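Local coordinates for protein golgin subfamily A member 4 (Homo sapiens, PDB 1UPT) that acts in vesicle trafficking at the Golgi apparatus and from endosomes to the Golgi, and binds small GTPases, at residues 8-13 and 32-37. Sequence-based numbering, arbitrary orientation.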
# COMPACT_ATOMS: atom_id res chain seq x y z
N GLU B 8 -9.28 2.68 0.74
CA GLU B 8 -10.03 1.88 1.69
C GLU B 8 -9.61 0.41 1.62
O GLU B 8 -9.39 -0.25 2.63
CB GLU B 8 -11.52 1.98 1.40
CG GLU B 8 -12.41 1.49 2.53
CD GLU B 8 -13.89 1.84 2.32
OE1 GLU B 8 -14.21 2.68 1.43
OE2 GLU B 8 -14.73 1.28 3.06
N TYR B 9 -9.46 -0.09 0.40
CA TYR B 9 -9.07 -1.48 0.19
C TYR B 9 -7.68 -1.69 0.75
O TYR B 9 -7.45 -2.60 1.52
CB TYR B 9 -9.13 -1.81 -1.30
CG TYR B 9 -9.03 -3.28 -1.57
CD1 TYR B 9 -10.16 -4.04 -1.73
CD2 TYR B 9 -7.81 -3.91 -1.60
CE1 TYR B 9 -10.09 -5.42 -1.98
CE2 TYR B 9 -7.72 -5.29 -1.84
CZ TYR B 9 -8.85 -6.03 -2.01
OH TYR B 9 -8.76 -7.36 -2.24
N LEU B 10 -6.76 -0.81 0.40
CA LEU B 10 -5.36 -0.90 0.84
C LEU B 10 -5.18 -0.80 2.34
O LEU B 10 -4.27 -1.42 2.87
CB LEU B 10 -4.49 0.17 0.16
CG LEU B 10 -3.81 -0.12 -1.19
CD1 LEU B 10 -2.89 1.01 -1.52
CD2 LEU B 10 -3.01 -1.41 -1.13
N ARG B 11 -6.03 -0.04 3.03
CA ARG B 11 -5.96 0.07 4.49
C ARG B 11 -6.32 -1.22 5.20
O ARG B 11 -5.67 -1.61 6.17
CB ARG B 11 -6.88 1.20 5.02
CG ARG B 11 -6.32 2.60 4.88
CD ARG B 11 -7.03 3.64 5.78
NE ARG B 11 -8.42 3.83 5.36
CZ ARG B 11 -8.83 4.69 4.43
NH1 ARG B 11 -7.97 5.46 3.79
NH2 ARG B 11 -10.12 4.76 4.13
N LYS B 12 -7.36 -1.89 4.72
CA LYS B 12 -7.77 -3.18 5.25
C LYS B 12 -6.63 -4.20 5.07
O LYS B 12 -6.25 -4.90 6.00
CB LYS B 12 -9.03 -3.64 4.51
CG LYS B 12 -9.43 -5.09 4.76
CD LYS B 12 -10.44 -5.24 5.89
CE LYS B 12 -10.31 -6.61 6.55
NZ LYS B 12 -11.21 -6.74 7.70
N VAL B 13 -6.08 -4.22 3.86
CA VAL B 13 -5.05 -5.19 3.50
C VAL B 13 -3.71 -4.87 4.20
O VAL B 13 -3.02 -5.75 4.70
CB VAL B 13 -4.91 -5.18 1.97
CG1 VAL B 13 -3.66 -5.86 1.53
CG2 VAL B 13 -6.13 -5.79 1.35
N THR B 32 -0.23 -6.35 -6.26
CA THR B 32 -1.21 -6.29 -7.36
C THR B 32 -1.96 -4.97 -7.42
O THR B 32 -2.03 -4.33 -8.48
CB THR B 32 -2.21 -7.46 -7.24
OG1 THR B 32 -1.52 -8.71 -7.36
CG2 THR B 32 -3.23 -7.49 -8.41
N VAL B 33 -2.52 -4.55 -6.28
CA VAL B 33 -3.28 -3.30 -6.19
C VAL B 33 -2.43 -2.12 -6.68
O VAL B 33 -2.90 -1.29 -7.45
CB VAL B 33 -3.78 -3.01 -4.75
CG1 VAL B 33 -4.36 -1.58 -4.65
CG2 VAL B 33 -4.81 -4.03 -4.29
N LEU B 34 -1.17 -2.07 -6.25
CA LEU B 34 -0.28 -0.96 -6.57
C LEU B 34 0.53 -1.17 -7.85
O LEU B 34 1.41 -0.39 -8.15
CB LEU B 34 0.66 -0.68 -5.39
CG LEU B 34 -0.02 -0.01 -4.18
CD1 LEU B 34 0.87 -0.12 -2.97
CD2 LEU B 34 -0.36 1.46 -4.47
N LYS B 35 0.23 -2.23 -8.60
CA LYS B 35 0.81 -2.44 -9.93
C LYS B 35 2.34 -2.46 -9.95
O LYS B 35 2.98 -1.84 -10.81
CB LYS B 35 0.29 -1.36 -10.88
CG LYS B 35 -1.18 -1.00 -10.65
CD LYS B 35 -2.07 -1.45 -11.77
CE LYS B 35 -3.36 -0.62 -11.81
NZ LYS B 35 -4.50 -1.46 -12.22
N PHE B 36 2.91 -3.21 -9.01
CA PHE B 36 4.36 -3.40 -8.92
C PHE B 36 4.80 -4.19 -10.14
O PHE B 36 4.03 -5.04 -10.62
CB PHE B 36 4.75 -4.26 -7.71
CG PHE B 36 4.94 -3.51 -6.43
CD1 PHE B 36 3.88 -2.81 -5.85
CD2 PHE B 36 6.13 -3.60 -5.72
CE1 PHE B 36 4.03 -2.15 -4.66
CE2 PHE B 36 6.29 -2.95 -4.52
CZ PHE B 36 5.23 -2.21 -3.98
N PRO B 37 6.02 -3.95 -10.62
CA PRO B 37 6.59 -4.76 -11.71
C PRO B 37 6.90 -6.15 -11.20
O PRO B 37 7.24 -6.30 -10.03
CB PRO B 37 7.87 -4.02 -12.08
CG PRO B 37 8.27 -3.26 -10.86
CD PRO B 37 6.95 -2.91 -10.17
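Leu10 and Val33 lie alongside each other, pointing opposite ways, and Val33 CG1 settles against both the branch point and one tip of the leucine: it lies 3.8 Å from Leu10 CD2 and equally close to Leu10 CG. The other leucine methyl, Leu10 CD1, turns to Leu34, where it meets Leu34 CD2 at 3.9 Å. The two methyls of Leu10 are thus shared between Val33, the last residue of helix 23-33, and Leu34, the first after it. Val33 is forked in the same way. With CG1 anti to the backbone N (chi1 170°) and CG2 anti to the carbonyl carbon, the valine gives one methyl to Leu10 and the other to Tyr9. Val33 CG2 approaches the tyrosine ring obliquely on its CD2-CE2 side, 4.0 Å from both Tyr9 CD2 and Tyr9 CE2. The contact is wholly apolar and buried; its side chains span a closest backbone approach of 7.7 Å, between Leu10 CA and Val33 CA. It joins helices 5-18 and 23-33 of the GRIP domain, near the end of the second; farther along, Val13 continues the packing on Met26, Val29 and Ile30. A Schellman motif finishes helix 23-33 just beyond Val33: Lys35, at positive phi (57°), is the C-prime residue, and Lys35 N bonds to Thr32 O at 3.1 Å. Across the dimer, Arg11 NH1 and Leu34 O of the two copies bond reciprocally, and Leu10 packs on Leu34 of the second subunit. On Tyr9, the hydroxyl is hydrogen-bonded to an aromatic side chain of another protein's chain, consistent with the domain's GTPase binding.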